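Local atomic coordinates of beta-fructofuranosidase (Arthrobacter, PDB entry 3WPU), a protein that belongs to the levansucrase/invertase family of the beta-fructosidase clan, whose members share a five-bladed beta-propeller fold. Residues Y233-N239 against G265-R271; S299-Q304 against T359-G363. One frame throughout, in Å; residues are numbered along the deposited sequence.

Contact 1: Y233-N239 against G265-R271; sequences YQTGAQN and GNSAMQR
The loop leading into strand 245-250 folds over the end of strand 260-266, and Gln234 lies along the chain leaving that strand, touching it from Asn266 to Met269. Its backbone N donates to Asn266 O (2.9 Å), and water 1 joins the neighbouring peptides by bridging Gln234 O and Asn266 N. With CG anti to the backbone N (chi1 -164°) and the chain extended beyond it, the side chain passes Ser267 O, which stands 3.3 Å from Gln234 CB. At its end NE2 donates to Met269 O at 2.9 Å; the bond is nearly straight (173°) and lies in the glutamine amide plane. Gln234 OE1 accepts from Asn239 ND2 (3.0 Å), which stands above the glutamine carbonyl plane. Farther along, Arg271 N donates to Gln238 O (2.9 Å), while water 2 links Gln234 NE2 to Arg271 NH1.

Gln234 OE1 and Asn266 OD1 stand only 3.0 Å apart, their amides almost perpendicular (86°). Neither oxygen can donate to the other, yet each has a donor of its own: Asn239 ND2 for the first, the backbone N of Asn243 for the second. With NE2 giving both its hydrogens and OE1 accepting one, the buried glutamine amide is fixed in its rotation.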
loop_
_atom_site.group_PDB
_atom_site.type_symbol
_atom_site.label_atom_id
_atom_site.label_comp_id
_atom_site.label_asym_id
_atom_site.label_seq_id
_atom_site.Cartn_x
_atom_site.Cartn_y
_atom_site.Cartn_z
ATOM N N TYR A 233 12.930 10.401 11.353
ATOM C CA TYR A 233 12.108 10.732 10.170
ATOM C C TYR A 233 12.221 12.209 9.899
ATOM O O TYR A 233 12.066 13.047 10.804
ATOM C CB TYR A 233 10.662 10.218 10.364
ATOM C CG TYR A 233 10.709 8.790 10.750
ATOM C CD1 TYR A 233 11.134 7.823 9.853
ATOM C CD2 TYR A 233 10.490 8.403 12.072
ATOM C CE1 TYR A 233 11.259 6.506 10.202
ATOM C CE2 TYR A 233 10.611 7.086 12.445
ATOM C CZ TYR A 233 11.030 6.140 11.536
ATOM O OH TYR A 233 11.221 4.835 11.908
ATOM N N GLN A 234 12.539 12.520 8.638
ATOM C CA GLN A 234 12.781 13.879 8.190
ATOM C C GLN A 234 11.564 14.798 8.396
ATOM O O GLN A 234 10.427 14.382 8.208
ATOM C CB GLN A 234 13.125 13.853 6.705
ATOM C CG GLN A 234 13.765 15.125 6.198
ATOM C CD GLN A 234 13.987 15.107 4.700
ATOM O OE1 GLN A 234 13.065 14.833 3.945
ATOM N NE2 GLN A 234 15.235 15.384 4.264
ATOM N N THR A 235 11.828 16.045 8.786
ATOM C CA THR A 235 10.772 17.018 9.037
ATOM C C THR A 235 10.702 18.071 7.926
ATOM O O THR A 235 11.583 18.157 7.079
ATOM C CB THR A 235 11.026 17.812 10.316
ATOM O OG1 THR A 235 12.226 18.572 10.138
ATOM C CG2 THR A 235 11.156 16.890 11.529
ATOM N N GLY A 236 9.670 18.905 7.984
ATOM C CA GLY A 236 9.502 20.008 7.024
ATOM C C GLY A 236 10.617 21.057 7.129
ATOM O O GLY A 236 10.983 21.693 6.146
ATOM N N ALA A 237 11.209 21.214 8.310
ATOM C CA ALA A 237 12.354 22.126 8.498
ATOM C C ALA A 237 13.598 21.588 7.794
ATOM O O ALA A 237 14.409 22.349 7.267
ATOM C CB ALA A 237 12.633 22.328 9.977
ATOM N N GLN A 238 13.718 20.267 7.752
ATOM C CA GLN A 238 14.816 19.587 7.072
ATOM C C GLN A 238 14.590 19.545 5.565
ATOM O O GLN A 238 15.530 19.612 4.797
ATOM C CB GLN A 238 15.012 18.200 7.659
ATOM C CG GLN A 238 15.636 18.253 9.044
ATOM C CD GLN A 238 15.545 16.947 9.812
ATOM O OE1 GLN A 238 14.655 16.135 9.574
ATOM N NE2 GLN A 238 16.509 16.713 10.721
ATOM N N ASN A 239 13.328 19.478 5.152
ATOM C CA ASN A 239 12.976 19.409 3.736
ATOM C C ASN A 239 11.517 19.785 3.584
ATOM O O ASN A 239 10.640 19.077 4.038
ATOM C CB ASN A 239 13.215 17.979 3.231
ATOM C CG ASN A 239 12.690 17.721 1.836
ATOM O OD1 ASN A 239 12.327 18.643 1.087
ATOM N ND2 ASN A 239 12.631 16.429 1.473
ATOM N N GLY A 265 8.664 7.359 5.389
ATOM C CA GLY A 265 9.341 8.583 5.799
ATOM C C GLY A 265 10.463 8.951 4.848
ATOM O O GLY A 265 10.598 8.359 3.754
ATOM N N ASN A 266 11.259 9.950 5.241
ATOM C CA ASN A 266 12.579 10.145 4.668
ATOM C C ASN A 266 13.600 10.069 5.787
ATOM O O ASN A 266 13.291 10.341 6.944
ATOM C CB ASN A 266 12.742 11.513 4.001
ATOM C CG ASN A 266 11.926 11.677 2.714
ATOM O OD1 ASN A 266 11.444 12.759 2.436
ATOM N ND2 ASN A 266 11.809 10.659 1.939
ATOM N N SER A 267 14.824 9.709 5.428
ATOM C CA SER A 267 15.926 9.757 6.374
ATOM C C SER A 267 16.072 11.188 6.896
ATOM O O SER A 267 15.935 12.161 6.169
ATOM C CB SER A 267 17.207 9.292 5.694
ATOM O OG SER A 267 17.089 7.951 5.271
ATOM N N ALA A 268 16.368 11.295 8.180
ATOM C CA ALA A 268 16.349 12.573 8.899
ATOM C C ALA A 268 17.670 13.337 8.756
ATOM O O ALA A 268 18.488 13.447 9.689
ATOM C CB ALA A 268 16.011 12.313 10.373
ATOM N N MET A 269 17.883 13.859 7.565
ATOM C CA MET A 269 19.038 14.700 7.270
ATOM C C MET A 269 18.515 15.996 6.704
ATOM O O MET A 269 17.504 16.007 6.008
ATOM C CB MET A 269 19.959 14.025 6.255
ATOM C CG MET A 269 20.758 12.879 6.862
ATOM S SD MET A 269 21.870 12.028 5.722
ATOM C CE MET A 269 20.784 10.996 4.768
ATOM N N GLN A 270 19.194 17.093 7.003
ATOM C CA GLN A 270 18.886 18.350 6.369
ATOM C C GLN A 270 19.103 18.173 4.881
ATOM O O GLN A 270 20.119 17.608 4.469
ATOM C CB GLN A 270 19.821 19.436 6.920
ATOM C CG GLN A 270 19.545 20.825 6.386
ATOM C CD GLN A 270 18.229 21.407 6.873
ATOM O OE1 GLN A 270 17.487 22.029 6.114
ATOM N NE2 GLN A 270 17.932 21.202 8.127
ATOM N N ARG A 271 18.165 18.649 4.059
ATOM C CA ARG A 271 18.184 18.358 2.634
ATOM C C ARG A 271 19.515 18.716 1.981
ATOM O O ARG A 271 20.085 17.941 1.213
ATOM C CB ARG A 271 17.056 19.109 1.934
ATOM C CG ARG A 271 17.052 18.950 0.434
ATOM C CD ARG A 271 15.825 19.630 -0.138
ATOM N NE ARG A 271 15.665 19.386 -1.567
ATOM C CZ ARG A 271 15.205 18.255 -2.112
ATOM N NH1 ARG A 271 14.867 17.201 -1.359
ATOM N NH2 ARG A 271 15.083 18.175 -3.433
HETATM O O HOH W 1 9.849 11.720 7.281
HETATM O O HOH W 2 15.809 15.759 1.433
#

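Contact 2: S299-Q304 against T359-G363; sequences SGATYQ and TFAAG
An ST turn at Ser299 that runs into the 3-10 segment 301-303 carries the chain from helix 293-297 toward strand 305-313, and its side facing the loop 359-363 is packed by small side chains, Ala301 against Ala361 and Ser299 against Ala362. The first pair meets methyl to methyl, Ala301 CB lying 3.8 Å from Ala361 CB. In the second, the methyl approaches both oxygens of the serine, with Ala362 CB 3.9 Å from Ser299 O and 4.0 Å from Ser299 OG. A chi1 of 71° puts that hydroxyl between the backbone N and the carbonyl carbon, where Ser299 OG accepts from Ala301 N (3.0 Å) and also bonds to Val296 O in the preceding helix. Gly300, with positive phi, makes the turn out of the helix, and Gln304 N closes the 3-10 turn on Ala301 O.

Gln304 supplies the longer reach. Gln304 CG sits 3.4 Å from Thr359 O, and Gln304 CB lies 4.0 Å from Ala361 CB. The bend at chi2 (81°) then lays the amide over Ala361, whose methyl is met both by Ala301 and by the Gln304 chain. No hydrogen bond crosses between the two segments, which meet through van der Waals packing.

Outside the pair, the loop 359-363 has backbone bonds to the chain beyond strand 321-331, from Thr359 to Asp335 and from Ala361 to Val333. Arg30 of helix 30-38 touches both Ala301 and Ala361 and bonds to Ala362 O, while Phe360 packs on Leu36 of the same helix.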
loop_
_atom_site.group_PDB
_atom_site.type_symbol
_atom_site.label_atom_id
_atom_site.label_comp_id
_atom_site.label_asym_id
_atom_site.label_seq_id
_atom_site.Cartn_x
_atom_site.Cartn_y
_atom_site.Cartn_z
ATOM N N SER A 299 26.436 13.958 -7.207
ATOM C CA SER A 299 25.569 13.668 -8.355
ATOM C C SER A 299 24.150 14.238 -8.297
ATOM O O SER A 299 23.476 14.330 -9.327
ATOM C CB SER A 299 25.438 12.158 -8.523
ATOM O OG SER A 299 24.655 11.615 -7.472
ATOM N N GLY A 300 23.687 14.601 -7.110
ATOM C CA GLY A 300 22.273 14.922 -6.912
ATOM C C GLY A 300 21.527 13.799 -6.184
ATOM O O GLY A 300 20.421 13.997 -5.696
ATOM N N ALA A 301 22.141 12.614 -6.142
ATOM C CA ALA A 301 21.501 11.429 -5.522
ATOM C C ALA A 301 21.170 11.633 -4.049
ATOM O O ALA A 301 20.285 10.959 -3.500
ATOM C CB ALA A 301 22.393 10.224 -5.684
ATOM N N THR A 302 21.849 12.579 -3.408
ATOM C CA THR A 302 21.620 12.837 -1.985
ATOM C C THR A 302 20.263 13.458 -1.706
ATOM O O THR A 302 19.851 13.501 -0.568
ATOM C CB THR A 302 22.690 13.761 -1.380
ATOM O OG1 THR A 302 22.681 15.027 -2.071
ATOM C CG2 THR A 302 24.046 13.099 -1.448
ATOM N N TYR A 303 19.581 13.951 -2.745
ATOM C CA TYR A 303 18.205 14.408 -2.619
ATOM C C TYR A 303 17.142 13.275 -2.614
ATOM O O TYR A 303 15.955 13.532 -2.434
ATOM C CB TYR A 303 17.911 15.399 -3.745
ATOM C CG TYR A 303 18.828 16.613 -3.698
ATOM C CD1 TYR A 303 18.906 17.398 -2.558
ATOM C CD2 TYR A 303 19.601 16.985 -4.804
ATOM C CE1 TYR A 303 19.729 18.512 -2.494
ATOM C CE2 TYR A 303 20.431 18.104 -4.755
ATOM C CZ TYR A 303 20.496 18.863 -3.593
ATOM O OH TYR A 303 21.321 19.988 -3.509
ATOM N N GLN A 304 17.579 12.039 -2.833
ATOM C CA GLN A 304 16.691 10.865 -2.788
ATOM C C GLN A 304 17.065 10.016 -1.579
ATOM O O GLN A 304 18.000 9.205 -1.655
ATOM C CB GLN A 304 16.815 10.063 -4.077
ATOM C CG GLN A 304 16.133 10.704 -5.277
ATOM C CD GLN A 304 16.962 11.796 -5.932
ATOM O OE1 GLN A 304 18.140 11.593 -6.240
ATOM N NE2 GLN A 304 16.346 12.961 -6.160
ATOM N N THR A 359 11.448 8.714 -9.383
ATOM C CA THR A 359 11.990 8.990 -8.076
ATOM C C THR A 359 13.324 8.292 -7.832
ATOM O O THR A 359 13.939 8.525 -6.802
ATOM C CB THR A 359 10.996 8.565 -6.983
ATOM O OG1 THR A 359 10.549 7.242 -7.262
ATOM C CG2 THR A 359 9.814 9.489 -6.941
ATOM N N PHE A 360 13.786 7.441 -8.747
ATOM C CA PHE A 360 15.121 6.878 -8.632
ATOM C C PHE A 360 16.208 7.943 -8.759
ATOM O O PHE A 360 16.119 8.849 -9.584
ATOM C CB PHE A 360 15.385 5.760 -9.657
ATOM C CG PHE A 360 14.782 4.429 -9.276
ATOM C CD1 PHE A 360 15.366 3.651 -8.270
ATOM C CD2 PHE A 360 13.670 3.920 -9.934
ATOM C CE1 PHE A 360 14.822 2.415 -7.935
ATOM C CE2 PHE A 360 13.119 2.690 -9.591
ATOM C CZ PHE A 360 13.701 1.936 -8.573
ATOM N N ALA A 361 17.251 7.798 -7.948
ATOM C CA ALA A 361 18.379 8.723 -7.964
ATOM C C ALA A 361 19.205 8.655 -9.236
ATOM O O ALA A 361 19.152 7.677 -10.004
ATOM C CB ALA A 361 19.281 8.422 -6.795
ATOM N N ALA A 362 20.063 9.663 -9.388
ATOM C CA ALA A 362 20.979 9.698 -10.504
ATOM C C ALA A 362 21.738 8.388 -10.669
ATOM O O ALA A 362 22.213 7.794 -9.704
ATOM C CB ALA A 362 21.947 10.870 -10.370
ATOM N N GLY A 363 21.815 7.927 -11.904
ATOM C CA GLY A 363 22.521 6.701 -12.242
ATOM C C GLY A 363 21.688 5.433 -12.047
ATOM O O GLY A 363 22.119 4.356 -12.436
#

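How the contacts relate
From the N terminus, contact 1 comes first: it closes the short excursion through strands 245-250 and 260-266, neighbours in one mixed sheet. The chain then passes helices 278-281 and 293-297 before contact 2 opens, and that second loop is longer, running through strands 305-313, 321-331, 340-345 and 348-355. The two are in series. Space brings them together, their centres about 15 Å apart, with Arg271 O 3.8 Å from Tyr303 CE1. Contact 1 ties the connection from strand 213-226 to strand 245-250 onto the end of strand 260-266, whereas contact 2 joins the approach to strand 305-313 to the following antiparallel sheet; the disulfide Cys276-Cys332 joins the intervening connection to the loop contact 2 closes.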